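Long-range contact in clavulanic acid biosynthesis oligopeptide binding protein 2 (Streptomyces clavuligerus, PDB 2WOL), which probably binds oligopeptides as an extracellular solute-binding protein associated with the biosynthetic pathway of the beta-lactamase inhibitor clavulanic acid: residues T113-V127 and C191-Y205. Sequence-based numbering, arbitrary orientation. Where two conformers were deposited one is given.
Sequences TPITSDDVRHAVQRV and CAAPVPRRSDTGADY
R126 and H122, one turn apart on helix 117-127, converge on the carboxylate of D200, and the arginine is a worked example of a side chain that runs past one residue, V195, with D200 alongside and shares out its tip. Its CB leads to R126 CG, which lies 3.6 Å from D200 OD2. R126 CD stays by D200 OD2 (3.4 Å) while V195 CG1 packs across it at 3.8 Å. The chain then bends at chi3 (91°), and R126 NE donates to D200 OD2 at 2.9 Å, with the oxygen in the guanidinium plane but NE well above the plane of the carboxylate. NH1 lies near V195 CG2, whereas NH2 makes a longer bond to D200 OD1, completing a side-on salt bridge, and rests against CB of Y205. H122 NE2 donates to D200 OD2 on its anti side at 2.7 Å. R126 NH2 forms a second salt bridge, with D47, and Y155 bonds D200 OD2. D200 OD1 closes an Asx turn by accepting from G202 N, on the face opposite R126 NH2.

The carboxylate cluster joins a helix of this family 5 solute-binding protein to the long loop between helix 183-186 and strand 215-221; the helix's other flanks meet strand 171-175 and helix 140-144. R197 lays its CB over one face of the H122 imidazole, a CH-pi contact 3.9 Å from the centroid. Nearer the helix start, V195 N donates to D119 O, which also accepts the helix bond from A123 N, on the opposite face of its plane. Beyond it, the extended R198 turns the edge of its guanidinium to the 113-127 segment, where R198 NH2 gives one N-H to T113 OG1 (2.9 Å), itself bonded to D111, and the other to P114 O (3.0 Å).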
loop_
_atom_site.group_PDB
_atom_site.type_symbol
_atom_site.label_atom_id
_atom_site.label_comp_id
_atom_site.label_asym_id
_atom_site.label_seq_id
_atom_site.Cartn_x
_atom_site.Cartn_y
_atom_site.Cartn_z
ATOM N N THR A 113 0.784 -8.567 31.194
ATOM C CA THR A 113 2.167 -8.116 31.388
ATOM C C THR A 113 2.384 -6.709 30.804
ATOM O O THR A 113 1.654 -6.298 29.900
ATOM C CB THR A 113 3.183 -9.118 30.791
ATOM O OG1 THR A 113 3.015 -9.189 29.370
ATOM C CG2 THR A 113 3.000 -10.507 31.394
ATOM N N PRO A 114 3.376 -5.958 31.328
ATOM C CA PRO A 114 3.571 -4.560 30.938
ATOM C C PRO A 114 4.182 -4.351 29.554
ATOM O O PRO A 114 5.059 -5.114 29.133
ATOM C CB PRO A 114 4.544 -4.025 32.001
ATOM C CG PRO A 114 4.644 -5.092 33.043
ATOM C CD PRO A 114 4.356 -6.368 32.348
ATOM N N ILE A 115 3.716 -3.305 28.874
ATOM C CA ILE A 115 4.326 -2.824 27.639
ATOM C C ILE A 115 5.401 -1.799 27.989
ATOM O O ILE A 115 5.122 -0.800 28.664
ATOM C CB ILE A 115 3.288 -2.169 26.694
ATOM C CG1 ILE A 115 2.142 -3.141 26.395
ATOM C CG2 ILE A 115 3.962 -1.691 25.402
ATOM C CD1 ILE A 115 0.993 -2.542 25.595
ATOM N N THR A 116 6.630 -2.055 27.539
ATOM C CA THR A 116 7.749 -1.147 27.787
ATOM C C THR A 116 8.460 -0.787 26.486
ATOM O O THR A 116 8.268 -1.439 25.456
ATOM C CB THR A 116 8.790 -1.742 28.778
ATOM O OG1 THR A 116 9.443 -2.869 28.178
ATOM C CG2 THR A 116 8.130 -2.163 30.092
ATOM N N SER A 117 9.289 0.252 26.545
ATOM C CA SER A 117 10.077 0.694 25.393
ATOM C C SER A 117 10.997 -0.403 24.853
ATOM O O SER A 117 11.258 -0.460 23.649
ATOM C CB SER A 117 10.883 1.941 25.745
ATOM O OG SER A 117 11.796 1.673 26.799
ATOM N N ASP A 118 11.470 -1.280 25.738
ATOM C CA ASP A 118 12.258 -2.449 25.335
ATOM C C ASP A 118 11.524 -3.312 24.308
ATOM O O ASP A 118 12.158 -3.922 23.450
ATOM C CB ASP A 118 12.668 -3.293 26.544
ATOM C CG ASP A 118 14.041 -2.917 27.090
ATOM O OD1 ASP A 118 14.628 -1.901 26.654
ATOM O OD2 ASP A 118 14.540 -3.652 27.967
ATOM N N ASP A 119 10.194 -3.354 24.401
ATOM C CA ASP A 119 9.374 -4.189 23.517
ATOM C C ASP A 119 9.255 -3.579 22.126
ATOM O O ASP A 119 9.114 -4.308 21.136
ATOM C CB ASP A 119 7.972 -4.373 24.098
ATOM C CG ASP A 119 7.977 -4.928 25.516
ATOM O OD1 ASP A 119 9.013 -5.471 25.967
ATOM O OD2 ASP A 119 6.918 -4.833 26.176
ATOM N N VAL A 120 9.295 -2.249 22.061
ATOM C CA VAL A 120 9.264 -1.547 20.782
ATOM C C VAL A 120 10.612 -1.717 20.092
ATOM O O VAL A 120 10.667 -2.011 18.895
ATOM C CB VAL A 120 8.899 -0.047 20.931
ATOM C CG1 VAL A 120 8.905 0.644 19.565
ATOM C CG2 VAL A 120 7.538 0.109 21.592
ATOM N N ARG A 121 11.697 -1.553 20.846
ATOM C CA ARG A 121 13.015 -1.832 20.296
ATOM C C ARG A 121 13.096 -3.275 19.817
ATOM O O ARG A 121 13.623 -3.540 18.734
ATOM C CB ARG A 121 14.123 -1.564 21.307
ATOM C CG ARG A 121 15.501 -1.935 20.775
ATOM C CD ARG A 121 16.593 -1.314 21.593
ATOM N NE ARG A 121 16.698 -1.938 22.904
ATOM C CZ ARG A 121 17.508 -1.506 23.860
ATOM N NH1 ARG A 121 18.279 -0.443 23.644
ATOM N NH2 ARG A 121 17.543 -2.136 25.027
ATOM N N HIS A 122 12.582 -4.204 20.620
ATOM C CA HIS A 122 12.625 -5.611 20.243
ATOM C C HIS A 122 11.894 -5.873 18.924
ATOM O O HIS A 122 12.402 -6.600 18.070
ATOM C CB HIS A 122 12.096 -6.533 21.344
ATOM C CG HIS A 122 12.242 -7.983 21.009
ATOM N ND1 HIS A 122 13.468 -8.614 20.981
ATOM C CD2 HIS A 122 11.329 -8.912 20.641
ATOM C CE1 HIS A 122 13.301 -9.875 20.626
ATOM N NE2 HIS A 122 12.013 -10.082 20.412
ATOM N N ALA A 123 10.720 -5.268 18.764
ATOM C CA ALA A 123 9.953 -5.382 17.524
ATOM C C ALA A 123 10.760 -4.905 16.316
ATOM O O ALA A 123 10.809 -5.586 15.285
ATOM C CB ALA A 123 8.658 -4.601 17.637
ATOM N N VAL A 124 11.398 -3.747 16.454
ATOM C CA VAL A 124 12.223 -3.190 15.386
ATOM C C VAL A 124 13.434 -4.095 15.110
ATOM O O VAL A 124 13.796 -4.333 13.956
ATOM C CB VAL A 124 12.644 -1.734 15.711
ATOM C CG1 VAL A 124 13.639 -1.215 14.696
ATOM C CG2 VAL A 124 11.409 -0.832 15.756
ATOM N N GLN A 125 14.039 -4.611 16.177
ATOM C CA GLN A 125 15.161 -5.537 16.044
ATOM C C GLN A 125 14.772 -6.814 15.304
ATOM O O GLN A 125 15.547 -7.310 14.483
ATOM C CB GLN A 125 15.751 -5.861 17.416
ATOM C CG GLN A 125 16.567 -4.716 17.979
ATOM C CD GLN A 125 17.073 -4.939 19.394
ATOM O OE1 GLN A 125 17.874 -4.151 19.885
ATOM N NE2 GLN A 125 16.587 -5.983 20.061
ATOM N N ARG A 126 13.575 -7.334 15.587
ATOM C CA ARG A 126 13.050 -8.535 14.926
ATOM C C ARG A 126 13.067 -8.441 13.403
ATOM O O ARG A 126 13.329 -9.430 12.717
ATOM C CB ARG A 126 11.617 -8.828 15.386
ATOM C CG ARG A 126 11.503 -9.330 16.801
ATOM C CD ARG A 126 10.049 -9.498 17.187
ATOM N NE ARG A 126 9.545 -10.840 16.894
ATOM C CZ ARG A 126 8.568 -11.128 16.034
ATOM N NH1 ARG A 126 7.960 -10.172 15.336
ATOM N NH2 ARG A 126 8.203 -12.388 15.866
ATOM N N VAL A 127 12.763 -7.255 12.881
ATOM C CA VAL A 127 12.752 -7.020 11.436
ATOM C C VAL A 127 14.089 -7.412 10.787
ATOM O O VAL A 127 14.125 -7.874 9.642
ATOM C CB VAL A 127 12.385 -5.549 11.116
ATOM C CG1 VAL A 127 12.501 -5.254 9.619
ATOM C CG2 VAL A 127 10.979 -5.229 11.623
ATOM N N CYS A 191 4.944 -3.880 11.849
ATOM C CA CYS A 191 6.276 -4.408 12.152
ATOM C C CYS A 191 6.975 -3.629 13.277
ATOM O O CYS A 191 8.002 -4.071 13.789
ATOM C CB CYS A 191 7.152 -4.504 10.892
ATOM S SG CYS A 191 7.646 -2.943 10.163
ATOM N N ALA A 192 6.412 -2.481 13.657
ATOM C CA ALA A 192 6.926 -1.686 14.772
ATOM C C ALA A 192 6.027 -1.741 16.017
ATOM O O ALA A 192 6.301 -1.064 17.014
ATOM C CB ALA A 192 7.167 -0.248 14.339
ATOM N N ALA A 193 4.961 -2.540 15.961
ATOM C CA ALA A 193 4.140 -2.815 17.146
ATOM C C ALA A 193 4.952 -3.620 18.164
ATOM O O ALA A 193 5.625 -4.584 17.797
ATOM C CB ALA A 193 2.874 -3.563 16.766
ATOM N N PRO A 194 4.884 -3.236 19.453
ATOM C CA PRO A 194 5.759 -3.883 20.431
ATOM C C PRO A 194 5.573 -5.396 20.519
ATOM O O PRO A 194 4.451 -5.902 20.443
ATOM C CB PRO A 194 5.375 -3.206 21.759
ATOM C CG PRO A 194 4.041 -2.580 21.515
ATOM C CD PRO A 194 4.026 -2.209 20.068
ATOM N N VAL A 195 6.697 -6.096 20.666
ATOM C CA VAL A 195 6.717 -7.537 20.884
ATOM C C VAL A 195 7.643 -7.753 22.074
ATOM O O VAL A 195 8.824 -7.413 21.997
ATOM C CB VAL A 195 7.276 -8.301 19.656
ATOM C CG1 VAL A 195 7.473 -9.773 19.980
ATOM C CG2 VAL A 195 6.350 -8.152 18.452
ATOM N N PRO A 196 7.109 -8.298 23.186
ATOM C CA PRO A 196 7.984 -8.515 24.337
ATOM C C PRO A 196 8.856 -9.744 24.107
ATOM O O PRO A 196 8.345 -10.805 23.740
ATOM C CB PRO A 196 7.001 -8.732 25.491
ATOM C CG PRO A 196 5.778 -9.268 24.862
ATOM C CD PRO A 196 5.725 -8.738 23.444
ATOM N N ARG A 197 10.164 -9.589 24.308
ATOM C CA ARG A 197 11.117 -10.674 24.055
ATOM C C ARG A 197 10.723 -11.965 24.787
ATOM O O ARG A 197 10.858 -13.064 24.234
ATOM C CB ARG A 197 12.556 -10.271 24.400
ATOM C CG ARG A 197 13.578 -11.336 24.002
ATOM C CD ARG A 197 14.961 -11.074 24.576
ATOM N NE ARG A 197 15.791 -10.258 23.690
ATOM C CZ ARG A 197 16.443 -10.714 22.622
ATOM N NH1 ARG A 197 16.364 -11.993 22.271
ATOM N NH2 ARG A 197 17.175 -9.883 21.895
ATOM N N ARG A 198 10.206 -11.826 26.010
ATOM C CA ARG A 198 9.766 -12.979 26.810
ATOM C C ARG A 198 8.755 -13.903 26.115
ATOM O O ARG A 198 8.718 -15.103 26.393
ATOM C CB ARG A 198 9.216 -12.526 28.169
ATOM C CG ARG A 198 8.066 -11.533 28.068
ATOM C CD ARG A 198 7.506 -11.134 29.423
ATOM N NE ARG A 198 6.441 -10.152 29.230
ATOM C CZ ARG A 198 6.625 -8.835 29.166
ATOM N NH1 ARG A 198 7.830 -8.308 29.318
ATOM N NH2 ARG A 198 5.590 -8.033 28.957
ATOM N N SER A 199 7.933 -13.339 25.227
ATOM C CA SER A 199 6.891 -14.103 24.532
ATOM C C SER A 199 7.220 -14.343 23.065
ATOM O O SER A 199 6.411 -14.909 22.331
ATOM C CB SER A 199 5.539 -13.391 24.639
ATOM O OG SER A 199 5.118 -13.282 25.985
ATOM N N ASP A 200 8.404 -13.911 22.645
ATOM C CA ASP A 200 8.791 -14.015 21.238
ATOM C C ASP A 200 9.297 -15.411 20.882
ATOM O O ASP A 200 10.473 -15.736 21.088
ATOM C CB ASP A 200 9.820 -12.937 20.867
ATOM C CG ASP A 200 10.146 -12.926 19.379
ATOM O OD1 ASP A 200 9.471 -13.641 18.604
ATOM O OD2 ASP A 200 11.085 -12.205 18.987
ATOM N N THR A 201 8.394 -16.216 20.329
ATOM C CA THR A 201 8.694 -17.576 19.886
ATOM C C THR A 201 9.240 -17.622 18.447
ATOM O O THR A 201 9.239 -18.679 17.806
ATOM C CB THR A 201 7.449 -18.486 19.999
ATOM O OG1 THR A 201 6.320 -17.819 19.423
ATOM C CG2 THR A 201 7.140 -18.799 21.451
ATOM N N GLY A 202 9.698 -16.477 17.941
ATOM C CA GLY A 202 10.379 -16.411 16.644
ATOM C C GLY A 202 9.516 -16.828 15.468
ATOM O O GLY A 202 8.464 -16.238 15.224
ATOM N N ALA A 203 9.961 -17.855 14.745
ATOM C CA ALA A 203 9.250 -18.357 13.565
ATOM C C ALA A 203 7.812 -18.777 13.873
ATOM O O ALA A 203 6.969 -18.820 12.973
ATOM C CB ALA A 203 10.013 -19.527 12.955
ATOM N N ASP A 204 7.548 -19.087 15.141
ATOM C CA ASP A 204 6.237 -19.569 15.576
ATOM C C ASP A 204 5.360 -18.489 16.212
ATOM O O ASP A 204 4.271 -18.796 16.706
ATOM C CB ASP A 204 6.407 -20.723 16.571
ATOM C CG ASP A 204 7.063 -21.939 15.952
ATOM O OD1 ASP A 204 6.595 -22.402 14.889
ATOM O OD2 ASP A 204 8.050 -22.437 16.534
ATOM N N TYR A 205 5.822 -17.238 16.195
ATOM C CA TYR A 205 5.135 -16.160 16.914
ATOM C C TYR A 205 3.679 -15.973 16.483
ATOM O O TYR A 205 2.815 -15.711 17.318
ATOM C CB TYR A 205 5.909 -14.839 16.821
ATOM C CG TYR A 205 5.356 -13.748 17.721
ATOM C CD1 TYR A 205 5.342 -13.902 19.111
ATOM C CD2 TYR A 205 4.847 -12.567 17.184
ATOM C CE1 TYR A 205 4.834 -12.911 19.938
ATOM C CE2 TYR A 205 4.340 -11.563 18.004
ATOM C CZ TYR A 205 4.333 -11.744 19.380
ATOM O OH TYR A 205 3.832 -10.762 20.197
HETATM O O HOH W 1 4.484 -11.695 27.997
HETATM O O HOH W 2 7.804 -5.514 28.687
HETATM O O HOH W 3 11.105 -7.115 25.357
HETATM O O HOH W 4 15.427 -7.404 22.706
HETATM O O HOH W 5 18.210 -7.345 22.215
#